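Local coordinates for protein luciferase-like monooxygenase (PDB 4US5) that probably acts as a flavin-dependent monooxygenase of the bacterial luciferase family, using molecular oxygen to oxidise an organic substrate, at residues S24-H27 with S28-L31; R95-H98 with A99-D103; A173-S176 with S177-A181; R238-A241 with T242-F246; R327-A330 with E331-L335. All blocks are in the same frame, centred on the assembly; numbering follows the deposited sequence.

Contact 1. Residues S24-H27 with S28-L31; sequences SLQH and SIEL. With NA (sodium ion), chain L.
Ser-28 N donates a hydrogen bond of 2.9 Å to Ser-24 O, one turn back on helix 21-38, the crossover helix that joins parallel strands 6-11 and 42-45 in this TIM barrel. The acceptor has a second task: Ser-24 O also binds a sodium ion, at 2.7 Å. Binding the ion probably polarises the Ser-24 carbonyl. Water 1 reaches that sodium at 2.9 Å, and Glu-11 OE2 is another ligand. Ser-28 OG is hydrogen-bonded to the same Glu-11 oxygen and lies 3.1 Å from the sodium.

On another side of the helix, Ile-29 can be followed outward. Its CB lies 3.5 Å from Gln-26 O. CG1 stands beside the backbone N (chi1 -64°), which carries this branch back along the helix to 3.5 Å from Leu-25 O. CD1 continues past that oxygen and ends 4.2 Å from NE2 of Gln-26, whose side chain runs alongside and points the same way. Helix 59-68 meets Ile-29 through Ile-66, and Leu-100 of the second subunit packs on both Gln-26 and Ile-29.

His-27 and Glu-30 also lie side by side, with ring and carboxylate planes 34° apart. Glu-30 OE1 is hydrogen-bonded to Gln-319 NE2 and approaches His-27 no closer than 3.9 Å, at CD2.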
loop_
_atom_site.group_PDB
_atom_site.type_symbol
_atom_site.label_atom_id
_atom_site.label_comp_id
_atom_site.label_asym_id
_atom_site.label_seq_id
_atom_site.Cartn_x
_atom_site.Cartn_y
_atom_site.Cartn_z
ATOM N N SER B 24 -11.872 -9.029 9.728
ATOM C CA SER B 24 -12.464 -7.908 9.025
ATOM C C SER B 24 -11.861 -7.773 7.659
ATOM O O SER B 24 -12.580 -7.587 6.645
ATOM C CB SER B 24 -12.257 -6.594 9.795
ATOM O OG SER B 24 -12.845 -6.658 11.086
ATOM N N LEU B 25 -10.525 -7.854 7.581
ATOM C CA LEU B 25 -9.860 -7.753 6.285
ATOM C C LEU B 25 -10.249 -8.878 5.328
ATOM O O LEU B 25 -10.480 -8.653 4.137
ATOM C CB LEU B 25 -8.320 -7.670 6.450
ATOM C CG LEU B 25 -7.824 -6.564 7.371
ATOM C CD1 LEU B 25 -6.312 -6.519 7.391
ATOM C CD2 LEU B 25 -8.383 -5.202 7.005
ATOM N N GLN B 26 -10.274 -10.108 5.833
ATOM C CA GLN B 26 -10.674 -11.248 5.027
ATOM C C GLN B 26 -12.118 -11.073 4.552
ATOM O O GLN B 26 -12.457 -11.348 3.398
ATOM C CB GLN B 26 -10.498 -12.591 5.821
ATOM C CG GLN B 26 -9.013 -12.995 6.045
ATOM C CD GLN B 26 -8.211 -13.019 4.751
ATOM O OE1 GLN B 26 -8.639 -13.624 3.768
ATOM N NE2 GLN B 26 -7.081 -12.280 4.719
ATOM N N HIS B 27 -12.961 -10.592 5.441
ATOM C CA HIS B 27 -14.356 -10.332 5.056
ATOM C C HIS B 27 -14.498 -9.259 4.009
ATOM O O HIS B 27 -15.427 -9.319 3.174
ATOM C CB HIS B 27 -15.189 -10.025 6.268
ATOM C CG HIS B 27 -15.462 -11.215 7.106
ATOM N ND1 HIS B 27 -15.727 -11.125 8.448
ATOM C CD2 HIS B 27 -15.438 -12.540 6.810
ATOM C CE1 HIS B 27 -15.830 -12.337 8.963
ATOM N NE2 HIS B 27 -15.697 -13.218 7.984
ATOM N N SER B 28 -13.575 -8.297 3.993
ATOM C CA SER B 28 -13.576 -7.229 2.958
ATOM C C SER B 28 -13.312 -7.791 1.634
ATOM O O SER B 28 -13.979 -7.473 0.636
ATOM C CB SER B 28 -12.509 -6.159 3.262
ATOM O OG SER B 28 -12.830 -5.461 4.438
ATOM N N ILE B 29 -12.343 -8.687 1.580
ATOM C CA ILE B 29 -12.028 -9.363 0.326
ATOM C C ILE B 29 -13.190 -10.203 -0.210
ATOM O O ILE B 29 -13.520 -10.140 -1.404
ATOM C CB ILE B 29 -10.767 -10.249 0.521
ATOM C CG1 ILE B 29 -9.575 -9.360 0.840
ATOM C CG2 ILE B 29 -10.491 -11.093 -0.708
ATOM C CD1 ILE B 29 -8.357 -10.105 1.385
ATOM N N GLU B 30 -13.831 -10.952 0.684
ATOM C CA GLU B 30 -14.985 -11.742 0.336
ATOM C C GLU B 30 -16.137 -10.877 -0.202
ATOM O O GLU B 30 -16.762 -11.190 -1.246
ATOM C CB GLU B 30 -15.503 -12.506 1.550
ATOM C CG GLU B 30 -16.523 -13.560 1.144
ATOM C CD GLU B 30 -17.000 -14.450 2.283
ATOM O OE1 GLU B 30 -16.736 -14.130 3.482
ATOM O OE2 GLU B 30 -17.685 -15.472 1.952
ATOM N N LEU B 31 -16.365 -9.761 0.445
ATOM C CA LEU B 31 -17.412 -8.835 -0.008
ATOM C C LEU B 31 -17.068 -8.240 -1.353
ATOM O O LEU B 31 -17.936 -8.114 -2.228
ATOM C CB LEU B 31 -17.677 -7.759 1.026
ATOM C CG LEU B 31 -18.705 -6.711 0.648
ATOM C CD1 LEU B 31 -20.066 -7.331 0.382
ATOM C CD2 LEU B 31 -18.794 -5.651 1.746
HETATM NA NA NA L . -14.872 -6.170 6.715
HETATM O O HOH W 1 -16.410 -6.597 9.152
#

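Contact 2. Residues R95-H98 with A99-D103; sequences RTLH and ALYPD. With NA (sodium ion), chain P.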
loop_
_atom_site.group_PDB
_atom_site.type_symbol
_atom_site.label_atom_id
_atom_site.label_comp_id
_atom_site.label_asym_id
_atom_site.label_seq_id
_atom_site.Cartn_x
_atom_site.Cartn_y
_atom_site.Cartn_z
ATOM N N ARG B 95 -0.322 5.927 -8.485
ATOM C CA ARG B 95 0.277 5.584 -9.762
ATOM C C ARG B 95 0.775 4.130 -9.790
ATOM O O ARG B 95 0.706 3.476 -10.826
ATOM C CB ARG B 95 1.430 6.554 -10.126
ATOM C CG ARG B 95 0.964 7.969 -10.524
ATOM C CD ARG B 95 1.809 8.552 -11.638
ATOM N NE ARG B 95 1.421 7.807 -12.802
ATOM C CZ ARG B 95 0.402 8.124 -13.596
ATOM N NH1 ARG B 95 -0.257 9.270 -13.461
ATOM N NH2 ARG B 95 0.076 7.295 -14.548
ATOM N N THR B 96 1.330 3.668 -8.682
ATOM C CA THR B 96 1.784 2.279 -8.582
ATOM C C THR B 96 0.572 1.335 -8.702
ATOM O O THR B 96 0.583 0.379 -9.486
ATOM C CB THR B 96 2.569 2.038 -7.248
ATOM O OG1 THR B 96 3.646 2.997 -7.133
ATOM C CG2 THR B 96 3.116 0.634 -7.202
ATOM N N LEU B 97 -0.532 1.671 -8.036
ATOM C CA LEU B 97 -1.754 0.892 -8.170
ATOM C C LEU B 97 -2.238 0.881 -9.601
ATOM O O LEU B 97 -2.608 -0.164 -10.125
ATOM C CB LEU B 97 -2.841 1.414 -7.212
ATOM C CG LEU B 97 -2.617 1.103 -5.716
ATOM C CD1 LEU B 97 -3.520 1.939 -4.837
ATOM C CD2 LEU B 97 -2.844 -0.357 -5.412
ATOM N N HIS B 98 -2.228 2.060 -10.230
ATOM C CA HIS B 98 -2.673 2.181 -11.625
ATOM C C HIS B 98 -1.784 1.345 -12.546
ATOM O O HIS B 98 -2.277 0.742 -13.492
ATOM C CB HIS B 98 -2.692 3.653 -12.024
ATOM C CG HIS B 98 -2.909 3.897 -13.479
ATOM N ND1 HIS B 98 -4.144 3.759 -14.070
ATOM C CD2 HIS B 98 -2.071 4.353 -14.445
ATOM C CE1 HIS B 98 -4.054 4.092 -15.348
ATOM N NE2 HIS B 98 -2.797 4.437 -15.606
ATOM N N ALA B 99 -0.491 1.277 -12.250
ATOM C CA ALA B 99 0.432 0.509 -13.091
ATOM C C ALA B 99 0.199 -0.995 -12.948
ATOM O O ALA B 99 0.357 -1.744 -13.917
ATOM C CB ALA B 99 1.868 0.878 -12.763
ATOM N N LEU B 100 -0.274 -1.433 -11.769
ATOM C CA LEU B 100 -0.676 -2.813 -11.542
ATOM C C LEU B 100 -2.067 -3.124 -12.124
ATOM O O LEU B 100 -2.307 -4.244 -12.579
ATOM C CB LEU B 100 -0.698 -3.111 -10.052
ATOM C CG LEU B 100 0.643 -3.335 -9.379
ATOM C CD1 LEU B 100 0.448 -3.437 -7.868
ATOM C CD2 LEU B 100 1.276 -4.611 -9.900
ATOM N N TYR B 101 -2.981 -2.131 -12.092
ATOM C CA TYR B 101 -4.404 -2.366 -12.335
ATOM C C TYR B 101 -4.930 -1.259 -13.267
ATOM O O TYR B 101 -5.642 -0.342 -12.845
ATOM C CB TYR B 101 -5.162 -2.374 -10.986
ATOM C CG TYR B 101 -4.579 -3.338 -9.952
ATOM C CD1 TYR B 101 -4.556 -4.705 -10.174
ATOM C CD2 TYR B 101 -3.966 -2.849 -8.784
ATOM C CE1 TYR B 101 -4.020 -5.582 -9.239
ATOM C CE2 TYR B 101 -3.421 -3.704 -7.858
ATOM C CZ TYR B 101 -3.434 -5.063 -8.087
ATOM O OH TYR B 101 -2.863 -5.899 -7.195
ATOM N N PRO B 102 -4.471 -1.281 -14.527
ATOM C CA PRO B 102 -4.675 -0.168 -15.396
ATOM C C PRO B 102 -6.133 0.252 -15.530
ATOM O O PRO B 102 -6.991 -0.540 -15.841
ATOM C CB PRO B 102 -4.079 -0.645 -16.757
ATOM C CG PRO B 102 -3.835 -2.098 -16.598
ATOM C CD PRO B 102 -3.624 -2.321 -15.135
ATOM N N ASP B 103 -6.340 1.527 -15.289
ATOM C CA ASP B 103 -7.624 2.210 -15.443
ATOM C C ASP B 103 -8.730 1.611 -14.559
ATOM O O ASP B 103 -9.925 1.779 -14.864
ATOM C CB ASP B 103 -8.078 2.235 -16.928
ATOM C CG ASP B 103 -9.051 3.375 -17.222
ATOM O OD1 ASP B 103 -8.914 4.468 -16.638
ATOM O OD2 ASP B 103 -10.005 3.142 -17.975
HETATM NA NA NA P . -6.594 3.670 -12.622
HETATM O O HOH W 2 -8.822 5.078 -13.817
#
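His-98 and Asp-103 share a sodium ion, the first directly and the second through water. His-98 ND1 binds the metal at 2.8 Å. Across the same ring NE2 is hydrogen-bonded to Pro-163 O, so both nitrogens have partners. Water 2, also a sodium ligand, donates to Asp-103 OD1 at 2.9 Å; OD2 is hydrogen-bonded to a buffer molecule, probably from the crystallisation liquor. CG of His-98 is anti to its own N (chi1 170°), which brings the ring beside the departing chain, with CE1 3.4 Å from Asp-103 N. A phenylalanine in place of His-98 would probably leave the sodium without its nitrogen ligand and the Pro-163 carbonyl without this donor.

The backbone shows how the last turn spends its acceptors. Arg-95 O takes Ala-99 N at 2.9 Å, and Thr-96 O takes Leu-100 N. Tyr-101 N reaches Leu-97 O at 2.8 Å and adds a weak bond to His-98 O. Pro-102 has no N-H to offer; its CA makes a C-H...O contact of 3.2 Å with His-98 O. The Tyr-101 ring passes Leu-97, whose CD2 is 4.2 Å from CE2, and Tyr-101 OH is hydrogen-bonded to Arg-65 of the second subunit. This is the C-terminal end of helix 87-100, where Tyr-101 leaves the helical conformation and the chain turns toward strand 105-110 in a beta-alpha-beta unit of the TIM barrel.

Contact 3. Residues A173-S176 with S177-A181; sequences ASVS and SAEAA
Ser-177 N donates to Ser-174 OG at 3.0 Å with an N-H...O angle of 151°, while its own hydroxyl turns back to the same residue. Ser-177 OG gives a 2.7 Å hydrogen bond to Ser-174 O, coming in 24° off the carbonyl plane, and is also hydrogen-bonded to Tyr-188 OH. The reciprocal grip depends on Ser-174, whose OG stands between N and carbonyl carbon (chi1 70°), the crowded position, and thus faces the first turn. With an alanine at Ser-174, the amide of Ser-177 would probably lose its capping acceptor, leaving the weak bond to Ser-174 O.

Ala-178 follows, its N weakly bonded to Ser-174 O and its CB 3.4 Å from Val-175 O. Glu-179 N reaches that Val-175 oxygen at 3.0 Å, in a regular helical bond. From there the extended Glu-179 side chain slants across Val-175, bringing OE2 within 3.9 Å of CG1. Ala-180 N closes the next turn on Ser-176 O at 3.0 Å. Such a serine N-cap opens helix 175-184, the crossover between strands 167-172 and 188-191 of the barrel.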
loop_
_atom_site.group_PDB
_atom_site.type_symbol
_atom_site.label_atom_id
_atom_site.label_comp_id
_atom_site.label_asym_id
_atom_site.label_seq_id
_atom_site.Cartn_x
_atom_site.Cartn_y
_atom_site.Cartn_z
ATOM N N ALA B 173 -19.024 15.526 3.611
ATOM C CA ALA B 173 -20.186 15.404 4.459
ATOM C C ALA B 173 -20.604 16.800 4.943
ATOM O O ALA B 173 -20.989 16.971 6.096
ATOM C CB ALA B 173 -19.858 14.532 5.629
ATOM N N SER B 174 -20.535 17.752 4.027
ATOM C CA SER B 174 -20.794 19.166 4.311
ATOM C C SER B 174 -21.135 19.892 3.028
ATOM O O SER B 174 -20.708 19.508 1.944
ATOM C CB SER B 174 -19.579 19.819 4.966
ATOM O OG SER B 174 -18.491 19.973 4.064
ATOM N N VAL B 175 -21.892 20.983 3.159
ATOM C CA VAL B 175 -22.181 21.837 2.005
ATOM C C VAL B 175 -20.905 22.468 1.465
ATOM O O VAL B 175 -20.716 22.572 0.252
ATOM C CB VAL B 175 -23.220 22.933 2.350
ATOM C CG1 VAL B 175 -23.469 23.852 1.145
ATOM C CG2 VAL B 175 -24.518 22.296 2.767
ATOM N N SER B 176 -19.995 22.819 2.360
ATOM C CA SER B 176 -18.725 23.391 1.961
ATOM C C SER B 176 -17.919 22.460 1.033
ATOM O O SER B 176 -17.334 22.896 0.037
ATOM C CB SER B 176 -17.963 23.753 3.257
ATOM O OG SER B 176 -16.714 23.134 3.411
ATOM N N SER B 177 -17.919 21.165 1.329
ATOM C CA SER B 177 -17.175 20.217 0.479
ATOM C C SER B 177 -17.784 20.136 -0.897
ATOM O O SER B 177 -17.089 19.966 -1.886
ATOM C CB SER B 177 -17.126 18.806 1.162
ATOM O OG SER B 177 -18.427 18.281 1.342
ATOM N N ALA B 178 -19.108 20.208 -0.951
ATOM C CA ALA B 178 -19.819 20.131 -2.188
ATOM C C ALA B 178 -19.477 21.369 -3.075
ATOM O O ALA B 178 -19.359 21.244 -4.282
ATOM C CB ALA B 178 -21.321 20.050 -1.925
ATOM N N GLU B 179 -19.348 22.540 -2.439
ATOM C CA GLU B 179 -18.897 23.775 -3.127
ATOM C C GLU B 179 -17.510 23.611 -3.688
ATOM O O GLU B 179 -17.229 24.006 -4.809
ATOM C CB GLU B 179 -18.926 24.976 -2.159
ATOM C CG GLU B 179 -20.335 25.471 -1.876
ATOM C CD GLU B 179 -20.445 26.408 -0.663
ATOM O OE1 GLU B 179 -19.435 26.661 0.038
ATOM O OE2 GLU B 179 -21.577 26.886 -0.404
ATOM N N ALA B 180 -16.628 22.994 -2.905
ATOM C CA ALA B 180 -15.248 22.775 -3.351
ATOM C C ALA B 180 -15.176 21.801 -4.522
ATOM O O ALA B 180 -14.517 22.069 -5.521
ATOM C CB ALA B 180 -14.387 22.298 -2.199
ATOM N N ALA B 181 -15.923 20.695 -4.430
ATOM C CA ALA B 181 -15.963 19.735 -5.506
ATOM C C ALA B 181 -16.502 20.358 -6.769
ATOM O O ALA B 181 -16.014 20.097 -7.876
ATOM C CB ALA B 181 -16.824 18.538 -5.115
#

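Contact 4. Residues R238-A241 with T242-F246; sequences RVYA and THRLF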
loop_
_atom_site.group_PDB
_atom_site.type_symbol
_atom_site.label_atom_id
_atom_site.label_comp_id
_atom_site.label_asym_id
_atom_site.label_seq_id
_atom_site.Cartn_x
_atom_site.Cartn_y
_atom_site.Cartn_z
ATOM N N ARG B 238 -33.856 -6.706 13.065
ATOM C CA ARG B 238 -32.981 -7.498 13.910
ATOM C C ARG B 238 -31.490 -7.209 13.565
ATOM O O ARG B 238 -30.683 -6.923 14.455
ATOM C CB ARG B 238 -33.258 -8.982 13.748
ATOM C CG ARG B 238 -32.274 -9.904 14.465
ATOM C CD ARG B 238 -32.487 -11.379 14.127
ATOM N NE ARG B 238 -31.302 -12.147 14.545
ATOM C CZ ARG B 238 -30.203 -12.344 13.824
ATOM N NH1 ARG B 238 -30.126 -11.966 12.556
ATOM N NH2 ARG B 238 -29.190 -13.009 14.361
ATOM N N VAL B 239 -31.161 -7.284 12.288
ATOM C CA VAL B 239 -29.756 -7.029 11.834
ATOM C C VAL B 239 -29.334 -5.559 12.192
ATOM O O VAL B 239 -28.199 -5.305 12.618
ATOM C CB VAL B 239 -29.591 -7.330 10.321
ATOM C CG1 VAL B 239 -28.164 -7.019 9.858
ATOM C CG2 VAL B 239 -29.929 -8.783 10.030
ATOM N N TYR B 240 -30.277 -4.623 12.097
ATOM C CA TYR B 240 -30.046 -3.207 12.393
ATOM C C TYR B 240 -29.805 -2.907 13.875
ATOM O O TYR B 240 -29.212 -1.907 14.209
ATOM C CB TYR B 240 -31.282 -2.406 11.919
ATOM C CG TYR B 240 -31.232 -0.933 12.116
ATOM C CD1 TYR B 240 -30.133 -0.173 11.702
ATOM C CD2 TYR B 240 -32.341 -0.251 12.643
ATOM C CE1 TYR B 240 -30.112 1.205 11.852
ATOM C CE2 TYR B 240 -32.338 1.137 12.763
ATOM C CZ TYR B 240 -31.234 1.851 12.368
ATOM O OH TYR B 240 -31.235 3.213 12.530
ATOM N N ALA B 241 -30.246 -3.797 14.749
ATOM C CA ALA B 241 -30.116 -3.587 16.182
ATOM C C ALA B 241 -28.658 -3.404 16.626
ATOM O O ALA B 241 -28.365 -2.629 17.530
ATOM C CB ALA B 241 -30.760 -4.740 16.930
ATOM N N THR B 242 -27.745 -4.132 15.988
ATOM C CA THR B 242 -26.310 -3.922 16.170
ATOM C C THR B 242 -25.920 -2.461 16.074
ATOM O O THR B 242 -25.223 -1.912 16.951
ATOM C CB THR B 242 -25.537 -4.727 15.098
ATOM O OG1 THR B 242 -25.679 -6.113 15.380
ATOM C CG2 THR B 242 -24.054 -4.349 15.013
ATOM N N HIS B 243 -26.381 -1.808 15.018
ATOM C CA HIS B 243 -26.026 -0.430 14.797
ATOM C C HIS B 243 -26.661 0.496 15.842
ATOM O O HIS B 243 -26.052 1.465 16.290
ATOM C CB HIS B 243 -26.455 -0.023 13.406
ATOM C CG HIS B 243 -25.610 1.046 12.823
ATOM N ND1 HIS B 243 -25.685 1.398 11.504
ATOM C CD2 HIS B 243 -24.638 1.813 13.364
ATOM C CE1 HIS B 243 -24.811 2.357 11.260
ATOM N NE2 HIS B 243 -24.132 2.592 12.363
ATOM N N ARG B 244 -27.924 0.227 16.139
ATOM C CA ARG B 244 -28.645 0.987 17.120
ATOM C C ARG B 244 -27.897 0.953 18.466
ATOM O O ARG B 244 -27.726 1.999 19.114
ATOM C CB ARG B 244 -30.050 0.439 17.267
ATOM C CG ARG B 244 -30.936 0.660 16.068
ATOM C CD ARG B 244 -32.283 -0.007 16.242
ATOM N NE ARG B 244 -33.033 0.631 17.320
ATOM C CZ ARG B 244 -33.874 0.007 18.131
ATOM N NH1 ARG B 244 -34.118 -1.284 18.001
ATOM N NH2 ARG B 244 -34.470 0.703 19.116
ATOM N N LEU B 245 -27.501 -0.243 18.883
ATOM C CA LEU B 245 -26.811 -0.421 20.192
ATOM C C LEU B 245 -25.429 0.192 20.153
ATOM O O LEU B 245 -24.990 0.781 21.128
ATOM C CB LEU B 245 -26.717 -1.896 20.563
ATOM C CG LEU B 245 -25.982 -2.230 21.879
ATOM C CD1 LEU B 245 -26.621 -1.493 23.042
ATOM C CD2 LEU B 245 -25.974 -3.730 22.125
ATOM N N PHE B 246 -24.762 0.118 18.990
ATOM C CA PHE B 246 -23.455 0.760 18.857
ATOM C C PHE B 246 -23.606 2.241 19.122
ATOM O O PHE B 246 -22.805 2.837 19.846
ATOM C CB PHE B 246 -22.837 0.498 17.461
ATOM C CG PHE B 246 -21.444 1.059 17.280
ATOM C CD1 PHE B 246 -20.343 0.424 17.809
ATOM C CD2 PHE B 246 -21.260 2.238 16.567
ATOM C CE1 PHE B 246 -19.063 0.943 17.653
ATOM C CE2 PHE B 246 -19.991 2.773 16.393
ATOM C CZ PHE B 246 -18.885 2.118 16.921
HETATM O O HOH W 3 -26.740 -3.094 11.832
HETATM O O HOH W 4 -25.991 -6.965 12.787
#
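A CH-pi contact between residues four apart on helix 233-251 joins Arg-244 to Tyr-240, on a helix packed over strands 221-229 and 286-289. Arg-244 CG lies 3.8 Å from the ring centroid and 20° off the normal, while CD approaches CD2 of Tyr-240 at 3.6 Å. The two torsions converge: the Tyr-240 ring is swung anti to its N (chi1 -179°), along the helix, and Arg-244 CG turns back beside its own N to meet it. The arginine chain crosses the tyrosine nearly at a right angle and bends at chi3, and its NH2 forms a salt bridge with Asp-274.

The helix belongs to the outer layer of the TIM barrel, where Tyr-240 rests on Val-288 and Ala-241 meets Val-265 of helix 261-268. His-243 CB brushes the tyrosine at CD1, 4.1 Å away, and its imidazole is stacked with Tyr-286.

The regular bonding of this turn is interrupted, and water takes part. Thr-242 N is 4.3 Å from Arg-238 O, which accepts from Ala-241 N; Val-239 O, rather than taking His-243 N, accepts from waters 3 and 4, each at 2.8 Å. Water 4 also donates to Thr-242 OG1, which is hydrogen-bonded to Pro-259 O. His-243 N has a weak bond to Tyr-240 O and a weak one to water 3. Regular helix resumes with Arg-244 N on Tyr-240 O and Leu-245 N on Ala-241 O.

Contact 5. Residues R327-A330 with E331-L335; sequences RLLA and EAFEL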
loop_
_atom_site.group_PDB
_atom_site.type_symbol
_atom_site.label_atom_id
_atom_site.label_comp_id
_atom_site.label_asym_id
_atom_site.label_seq_id
_atom_site.Cartn_x
_atom_site.Cartn_y
_atom_site.Cartn_z
ATOM N N ARG B 327 -26.399 -8.922 -1.515
ATOM C CA ARG B 327 -27.033 -9.769 -2.528
ATOM C C ARG B 327 -28.459 -9.307 -2.819
ATOM O O ARG B 327 -28.845 -9.154 -3.957
ATOM C CB ARG B 327 -27.109 -11.210 -2.040
ATOM C CG ARG B 327 -25.863 -11.986 -2.253
ATOM C CD ARG B 327 -26.205 -13.479 -2.377
ATOM N NE ARG B 327 -25.042 -14.285 -2.134
ATOM C CZ ARG B 327 -24.225 -14.701 -3.095
ATOM N NH1 ARG B 327 -24.472 -14.387 -4.364
ATOM N NH2 ARG B 327 -23.153 -15.436 -2.784
ATOM N N LEU B 328 -29.206 -9.060 -1.772
ATOM C CA LEU B 328 -30.616 -8.620 -1.915
ATOM C C LEU B 328 -30.707 -7.266 -2.583
ATOM O O LEU B 328 -31.570 -7.036 -3.449
ATOM C CB LEU B 328 -31.306 -8.581 -0.559
ATOM C CG LEU B 328 -31.557 -9.897 0.130
ATOM C CD1 LEU B 328 -31.994 -9.648 1.558
ATOM C CD2 LEU B 328 -32.587 -10.757 -0.632
ATOM N N LEU B 329 -29.758 -6.371 -2.273
ATOM C CA LEU B 329 -29.721 -5.073 -2.930
ATOM C C LEU B 329 -29.420 -5.155 -4.438
ATOM O O LEU B 329 -30.022 -4.441 -5.238
ATOM C CB LEU B 329 -28.686 -4.135 -2.259
ATOM C CG LEU B 329 -29.054 -3.534 -0.929
ATOM C CD1 LEU B 329 -27.820 -2.882 -0.276
ATOM C CD2 LEU B 329 -30.168 -2.519 -1.136
ATOM N N ALA B 330 -28.457 -5.982 -4.813
ATOM C CA ALA B 330 -28.143 -6.160 -6.198
ATOM C C ALA B 330 -29.396 -6.610 -6.975
ATOM O O ALA B 330 -29.620 -6.170 -8.104
ATOM C CB ALA B 330 -27.041 -7.185 -6.375
ATOM N N GLU B 331 -30.128 -7.540 -6.404
ATOM C CA GLU B 331 -31.370 -8.082 -7.043
ATOM C C GLU B 331 -32.449 -6.968 -7.101
ATOM O O GLU B 331 -33.034 -6.711 -8.140
ATOM C CB GLU B 331 -31.873 -9.273 -6.232
ATOM C CG GLU B 331 -33.145 -9.943 -6.764
ATOM C CD GLU B 331 -33.691 -11.045 -5.827
ATOM O OE1 GLU B 331 -33.367 -11.070 -4.608
ATOM O OE2 GLU B 331 -34.475 -11.888 -6.320
ATOM N N ALA B 332 -32.601 -6.233 -6.013
ATOM C CA ALA B 332 -33.589 -5.145 -5.997
ATOM C C ALA B 332 -33.306 -4.044 -7.007
ATOM O O ALA B 332 -34.235 -3.465 -7.580
ATOM C CB ALA B 332 -33.696 -4.564 -4.599
ATOM N N PHE B 333 -32.032 -3.743 -7.253
ATOM C CA PHE B 333 -31.648 -2.735 -8.232
ATOM C C PHE B 333 -31.326 -3.307 -9.622
ATOM O O PHE B 333 -30.824 -2.593 -10.483
ATOM C CB PHE B 333 -30.494 -1.893 -7.674
ATOM C CG PHE B 333 -30.937 -0.922 -6.637
ATOM C CD1 PHE B 333 -31.128 -1.330 -5.317
ATOM C CD2 PHE B 333 -31.300 0.353 -6.997
ATOM C CE1 PHE B 333 -31.571 -0.444 -4.371
ATOM C CE2 PHE B 333 -31.760 1.231 -6.044
ATOM C CZ PHE B 333 -31.908 0.823 -4.746
ATOM N N GLU B 334 -31.647 -4.571 -9.817
ATOM C CA GLU B 334 -31.561 -5.205 -11.132
ATOM C C GLU B 334 -30.151 -5.150 -11.705
ATOM O O GLU B 334 -29.950 -4.877 -12.895
ATOM C CB GLU B 334 -32.615 -4.579 -12.111
ATOM C CG GLU B 334 -34.019 -4.922 -11.644
ATOM C CD GLU B 334 -35.144 -4.231 -12.441
ATOM O OE1 GLU B 334 -34.902 -3.578 -13.496
ATOM O OE2 GLU B 334 -36.260 -4.320 -11.988
ATOM N N LEU B 335 -29.164 -5.347 -10.836
ATOM C CA LEU B 335 -27.786 -5.324 -11.295
ATOM C C LEU B 335 -27.559 -6.496 -12.279
ATOM O O LEU B 335 -28.000 -7.616 -12.034
ATOM C CB LEU B 335 -26.809 -5.429 -10.126
ATOM C CG LEU B 335 -26.266 -4.096 -9.576
ATOM C CD1 LEU B 335 -27.407 -3.178 -9.190
ATOM C CD2 LEU B 335 -25.336 -4.343 -8.417
HETATM O O HOH W 5 -33.883 -8.459 -3.580
#
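The Phe-333 ring presents its edge to Leu-329 O, which lies in the ring plane 3.3 Å from CD1. Further along the rim CE1 meets Leu-329 CD2 at 4.1 Å, the two side chains running side by side in one direction. Phe-333 CG stands beside its backbone N (chi1 -75°), which turns the ring back along the helix to that leucine. Around it are Leu-7 of strand 6-11 and Leu-298 of helix 291-305.

The other flat group, the carboxylate of Glu-331, extends outward. Water 5 donates to its OE1 at 2.9 Å and to Leu-328 O at 2.7 Å, bridging side chain and helix backbone. Leu-328 O therefore has two donors, since it also accepts from Ala-332 N.

Beyond this turn the helix ends. Phe-333 N still bonds to Leu-329 O, but Glu-334 adopts a positive phi of 59° and reverses the chain. Leu-335 N then comes back to Ala-330 O at 2.9 Å, while Glu-334 N bonds to Glu-331 O. The reversal also lays Leu-335 CD2 on Ala-330 CB, 3.9 Å apart, an apolar contact across the turn. Together the two backbone bonds and the left-handed residue make the Schellman motif that ends helix 319-332, the last helix of the barrel.

From the N terminus the five contacts come in series, each closing about one helical turn; none nests in or crosses another. Contacts 1, 2 and 3 belong to three separate beta-alpha-beta units of the barrel: the first inside its helix, the second at a C-terminal end, the third at an N-terminal one. Contact 4 lies within helix 233-251, and contact 5 ends the final helix. The ring closes there, since helix 319-332 packs on helix 21-38: contacts 1 and 5 approach to about 7 Å between nearest atoms. Contacts 1 and 2 also reach the dimer interface, where Leu-25 packs on Ala-99 of the second subunit.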